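PDB 6JOO: CRISPR-associated protein,CRISPR-associated endonuclease Cas9 from Corynebacterium diphtheriae, which cuts invading double-stranded DNA under the guidance of a bound CRISPR RNA, acting as a magnesium-dependent endonuclease of bacterial adaptive immunity. Local coordinates for residues 491-496 / 529-534; 108-113 / 218-223. All coordinates share one frame; numbering follows the deposited sequence.

Interaction 1. Residues 491-496 / 529-534; sequences GAPERV and HGTTVR
Ala492 sets its methyl against the imidazole of His529, CB to CD2 3.7 Å, meeting the ring obliquely. Pro493 follows. Its carbonyl accepts the hydroxyl of Thr531, OG1 to O 2.8 Å, nearly along the C=O axis; a chi1 of -59° puts OG1 beside the threonine's own backbone N and leaves CG2 against the carbonyl oxygens of Pro493 and Glu494, with the proline ring farther off. Lacking an N-H, proline suits this lead-in to the strand, and its ring packs on Tyr6 and Val8. Glu494 O takes a weak hydrogen bond from Thr532 N at 3.5 Å, while its CB points away from segment 529-534. At Arg495 regular parallel pairing begins, opposite Thr532. The arginine chain bends at chi3 (83°), bringing the guanidinium edge near Thr532 CB. Val496 then bonds both ways: its N meets Thr532 O at 3.0 Å, almost straight at 173°, and its O receives Arg534 N at 3.2 Å. Val496 CG1 lies 4.3 Å from Val533 CG1; beta-branched valine suits a strand, and Val533 is covered by helix 512-525. An engineered linker connects the strands directly, but their parallel pairing belongs to the sheet edge of the RNase H-like RuvC nuclease domain.

Interaction 2. Residues 108-113 / 218-223; sequences AELAAS and RMQEIG
Ser113 and Met219 bring the two backbones closest, their CA atoms 5.9 Å apart, where the chain leaving helix 102-110 passes the C-terminal end of helix 206-219. Segment 108-113 turns there, with Ala112 N bonded back to Glu109 O, and offers a series of carbonyls to its partner; segment 218-223 leaves helical geometry at Gln220. No backbone-to-backbone bond joins the two, and side chains of the second segment do the gripping. Met219, a selenomethionine, lies along the turn: CB is 3.4 Å from Leu110 O, and the bend at chi2 (-63°) carries SE and CE past the carbonyls of Ala111 and Ala112. A long, flexible, unbranched side chain suits such an uneven backbone surface. Beside it, the amide of Gln220 reaches two carbonyls, though both bonds are weak: NE2 to Leu110 O at 3.4 Å, and NE2 to Ser113 O at 3.1 Å with a strongly bent N-H angle of 122°. Its OE1 accepts Ile115 N, so both ends of the carboxamide face the 110-115 turn, which probably limits its rotation. Leu110 crosses the glutamine at about a right angle, CD2 against the amide, and continues into an apolar cluster with Leu125, Ala128 and Ile216. The contact is plain packing of two helix C-terminal ends through side chains laid on backbone carbonyls, within an all-helical region consistent with the recognition lobe of Cas9.

From the N terminus the chain lays down three RuvC strands, 6-12, 16-24 and 30-40, then runs through the long helix 56-86 into a helical region. There interaction 2 closes a loop of 104 residues containing no strand, tying helix 102-110 to helix 206-219. Further helices follow before helix 470-490 returns the chain to the nuclease sheet, where interaction 1 closes a shorter loop of 32 residues. That loop holds helix 512-525 and the unmodelled 501-509, where this engineered chain carries a glycine-serine linker. The loops lie in series, neither nesting nor crossing; the centres of interactions 1 and 2 are about 80 Å apart, on opposite sides of the chain's centre.

Interaction 1. Residues 491-496 / 529-534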
loop_
_atom_site.group_PDB
_atom_site.type_symbol
_atom_site.label_atom_id
_atom_site.label_comp_id
_atom_site.label_asym_id
_atom_site.label_seq_id
_atom_site.Cartn_x
_atom_site.Cartn_y
_atom_site.Cartn_z
ATOM N N GLY A 491 27.517 -23.743 -4.599
ATOM C CA GLY A 491 27.382 -24.180 -3.224
ATOM C C GLY A 491 27.270 -23.014 -2.254
ATOM O O GLY A 491 27.100 -21.859 -2.628
ATOM N N ALA A 492 27.361 -23.353 -0.974
ATOM C CA ALA A 492 27.337 -22.343 0.065
ATOM C C ALA A 492 28.628 -21.530 0.038
ATOM O O ALA A 492 29.668 -22.016 -0.415
ATOM C CB ALA A 492 27.147 -22.997 1.429
ATOM N N PRO A 493 28.580 -20.289 0.507
ATOM C CA PRO A 493 29.789 -19.473 0.619
ATOM C C PRO A 493 30.484 -19.674 1.959
ATOM O O PRO A 493 29.943 -20.271 2.888
ATOM C CB PRO A 493 29.236 -18.050 0.486
ATOM C CG PRO A 493 27.898 -18.149 1.168
ATOM C CD PRO A 493 27.370 -19.518 0.826
ATOM N N GLU A 494 31.715 -19.165 2.035
ATOM C CA GLU A 494 32.504 -19.225 3.259
ATOM C C GLU A 494 32.164 -18.085 4.213
ATOM O O GLU A 494 32.070 -18.299 5.426
ATOM C CB GLU A 494 34.001 -19.210 2.925
ATOM C CG GLU A 494 34.355 -19.923 1.618
ATOM C CD GLU A 494 33.845 -21.360 1.550
ATOM O OE1 GLU A 494 33.862 -22.052 2.590
ATOM O OE2 GLU A 494 33.415 -21.796 0.458
ATOM N N ARG A 495 31.943 -16.881 3.684
ATOM C CA ARG A 495 31.619 -15.714 4.490
ATOM C C ARG A 495 30.584 -14.860 3.773
ATOM O O ARG A 495 30.658 -14.670 2.556
ATOM C CB ARG A 495 32.866 -14.865 4.781
ATOM C CG ARG A 495 34.023 -15.610 5.446
ATOM C CD ARG A 495 35.103 -14.630 5.892
ATOM N NE ARG A 495 34.795 -14.033 7.190
ATOM C CZ ARG A 495 35.233 -12.845 7.590
ATOM N NH1 ARG A 495 35.991 -12.113 6.785
ATOM N NH2 ARG A 495 34.904 -12.382 8.789
ATOM N N VAL A 496 29.629 -14.342 4.539
ATOM C CA VAL A 496 28.679 -13.343 4.071
ATOM C C VAL A 496 28.824 -12.127 4.974
ATOM O O VAL A 496 28.577 -12.215 6.182
ATOM C CB VAL A 496 27.236 -13.872 4.084
ATOM C CG1 VAL A 496 26.246 -12.729 3.888
ATOM C CG2 VAL A 496 27.051 -14.932 3.010
ATOM N N HIS A 529 26.133 -25.295 7.129
ATOM C CA HIS A 529 27.381 -25.295 6.381
ATOM C C HIS A 529 28.492 -24.516 7.078
ATOM O O HIS A 529 29.585 -24.387 6.517
ATOM C CB HIS A 529 27.150 -24.729 4.975
ATOM C CG HIS A 529 26.014 -25.372 4.240
ATOM N ND1 HIS A 529 24.699 -25.248 4.639
ATOM C CD2 HIS A 529 25.994 -26.137 3.122
ATOM C CE1 HIS A 529 23.921 -25.912 3.804
ATOM N NE2 HIS A 529 24.682 -26.460 2.873
ATOM N N GLY A 530 28.238 -24.000 8.279
ATOM C CA GLY A 530 29.249 -23.279 9.027
ATOM C C GLY A 530 29.787 -22.066 8.298
ATOM O O GLY A 530 30.976 -22.004 7.970
ATOM N N THR A 531 28.917 -21.098 8.032
ATOM C CA THR A 531 29.284 -19.872 7.340
ATOM C C THR A 531 29.206 -18.707 8.317
ATOM O O THR A 531 28.215 -18.563 9.040
ATOM C CB THR A 531 28.369 -19.623 6.140
ATOM O OG1 THR A 531 28.466 -20.725 5.229
ATOM C CG2 THR A 531 28.763 -18.342 5.421
ATOM N N THR A 532 30.253 -17.891 8.343
ATOM C CA THR A 532 30.280 -16.723 9.208
ATOM C C THR A 532 29.508 -15.582 8.560
ATOM O O THR A 532 29.646 -15.322 7.361
ATOM C CB THR A 532 31.722 -16.299 9.487
ATOM O OG1 THR A 532 32.549 -17.463 9.604
ATOM C CG2 THR A 532 31.804 -15.507 10.782
ATOM N N VAL A 533 28.677 -14.912 9.355
ATOM C CA VAL A 533 27.894 -13.768 8.900
ATOM C C VAL A 533 28.185 -12.598 9.828
ATOM O O VAL A 533 28.162 -12.754 11.053
ATOM C CB VAL A 533 26.385 -14.077 8.873
ATOM C CG1 VAL A 533 25.638 -12.990 8.123
ATOM C CG2 VAL A 533 26.125 -15.440 8.246
ATOM N N ARG A 534 28.460 -11.430 9.249
ATOM C CA ARG A 534 28.832 -10.254 10.021
ATOM C C ARG A 534 28.174 -9.014 9.439
ATOM O O ARG A 534 27.977 -8.907 8.226
ATOM C CB ARG A 534 30.356 -10.061 10.058
ATOM C CG ARG A 534 31.090 -11.022 10.977
ATOM C CD ARG A 534 30.589 -10.900 12.407
ATOM N NE ARG A 534 31.541 -11.448 13.369
ATOM C CZ ARG A 534 31.557 -12.714 13.769
ATOM N NH1 ARG A 534 30.669 -13.576 13.293
ATOM N NH2 ARG A 534 32.463 -13.121 14.649
#

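Interaction 2. Residues 108-113 / 218-223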
loop_
_atom_site.group_PDB
_atom_site.type_symbol
_atom_site.label_atom_id
_atom_site.label_comp_id
_atom_site.label_asym_id
_atom_site.label_seq_id
_atom_site.Cartn_x
_atom_site.Cartn_y
_atom_site.Cartn_z
ATOM N N ALA A 108 -36.715 20.976 11.805
ATOM C CA ALA A 108 -36.986 22.052 12.748
ATOM C C ALA A 108 -38.435 22.050 13.211
ATOM O O ALA A 108 -38.715 22.409 14.359
ATOM C CB ALA A 108 -36.641 23.402 12.121
ATOM N N GLU A 109 -39.365 21.653 12.340
ATOM C CA GLU A 109 -40.774 21.631 12.719
ATOM C C GLU A 109 -41.063 20.509 13.710
ATOM O O GLU A 109 -41.839 20.691 14.656
ATOM C CB GLU A 109 -41.643 21.485 11.470
ATOM C CG GLU A 109 -43.133 21.369 11.745
ATOM C CD GLU A 109 -43.899 20.804 10.564
ATOM O OE1 GLU A 109 -43.268 20.157 9.700
ATOM O OE2 GLU A 109 -45.130 21.007 10.497
ATOM N N LEU A 110 -40.444 19.343 13.512
ATOM C CA LEU A 110 -40.652 18.203 14.400
ATOM C C LEU A 110 -40.089 18.434 15.796
ATOM O O LEU A 110 -40.573 17.820 16.753
ATOM C CB LEU A 110 -40.023 16.949 13.795
ATOM C CG LEU A 110 -40.775 16.304 12.628
ATOM C CD1 LEU A 110 -39.934 15.216 11.980
ATOM C CD2 LEU A 110 -42.087 15.729 13.123
ATOM N N ALA A 111 -39.094 19.304 15.937
ATOM C CA ALA A 111 -38.468 19.564 17.224
ATOM C C ALA A 111 -39.130 20.705 17.985
ATOM O O ALA A 111 -38.586 21.154 19.000
ATOM C CB ALA A 111 -36.981 19.862 17.031
ATOM N N ALA A 112 -40.284 21.183 17.522
ATOM C CA ALA A 112 -40.957 22.319 18.140
ATOM C C ALA A 112 -42.336 21.970 18.675
ATOM O O ALA A 112 -42.626 22.240 19.847
ATOM C CB ALA A 112 -41.065 23.478 17.136
ATOM N N SER A 113 -43.199 21.375 17.854
ATOM C CA SER A 113 -44.572 21.117 18.253
ATOM C C SER A 113 -45.015 19.746 17.764
ATOM O O SER A 113 -44.411 19.150 16.868
ATOM C CB SER A 113 -45.522 22.197 17.718
ATOM O OG SER A 113 -45.493 22.244 16.302
ATOM N N ARG A 218 -39.439 13.546 21.945
ATOM C CA ARG A 218 -40.225 14.083 23.050
ATOM C C ARG A 218 -41.428 14.870 22.544
ATOM O O ARG A 218 -42.496 14.848 23.165
ATOM C CB ARG A 218 -39.350 14.962 23.942
ATOM C CG ARG A 218 -40.053 15.462 25.194
ATOM C CD ARG A 218 -39.133 16.313 26.053
ATOM N NE ARG A 218 -38.789 17.574 25.405
ATOM C CZ ARG A 218 -39.503 18.690 25.517
ATOM N NH1 ARG A 218 -40.609 18.704 26.249
ATOM N NH2 ARG A 218 -39.112 19.792 24.892
HETATM N N MSE A 219 -41.275 15.562 21.422
HETATM C CA MSE A 219 -42.349 16.379 20.871
HETATM C C MSE A 219 -43.439 15.535 20.220
HETATM O O MSE A 219 -44.596 15.942 20.170
HETATM C CB MSE A 219 -41.794 17.376 19.853
HETATM C CG MSE A 219 -40.929 18.470 20.453
HETATM SE SE MSE A 219 -41.910 19.618 21.689
HETATM C CE MSE A 219 -40.505 20.917 22.066
ATOM N N GLN A 220 -43.066 14.357 19.720
ATOM C CA GLN A 220 -43.995 13.486 19.016
ATOM C C GLN A 220 -44.467 12.318 19.875
ATOM O O GLN A 220 -45.017 11.349 19.340
ATOM C CB GLN A 220 -43.359 12.972 17.725
ATOM C CG GLN A 220 -42.841 14.076 16.815
ATOM C CD GLN A 220 -43.933 15.034 16.373
ATOM O OE1 GLN A 220 -45.096 14.652 16.241
ATOM N NE2 GLN A 220 -43.560 16.290 16.144
ATOM N N GLU A 221 -44.263 12.393 21.188
ATOM C CA GLU A 221 -44.706 11.360 22.120
ATOM C C GLU A 221 -44.116 10.000 21.750
ATOM O O GLU A 221 -44.821 9.009 21.557
ATOM C CB GLU A 221 -46.235 11.304 22.183
ATOM N N ILE A 222 -42.792 9.980 21.645
ATOM C CA ILE A 222 -42.034 8.777 21.322
ATOM C C ILE A 222 -41.198 8.428 22.544
ATOM O O ILE A 222 -40.258 9.153 22.892
ATOM C CB ILE A 222 -41.154 8.969 20.081
ATOM C CG1 ILE A 222 -42.009 9.351 18.872
ATOM C CG2 ILE A 222 -40.359 7.705 19.790
ATOM C CD1 ILE A 222 -43.020 8.297 18.490
ATOM N N GLY A 223 -41.532 7.320 23.194
ATOM C CA GLY A 223 -40.832 6.907 24.389
ATOM C C GLY A 223 -39.441 6.385 24.086
ATOM O O GLY A 223 -39.004 6.275 22.940
#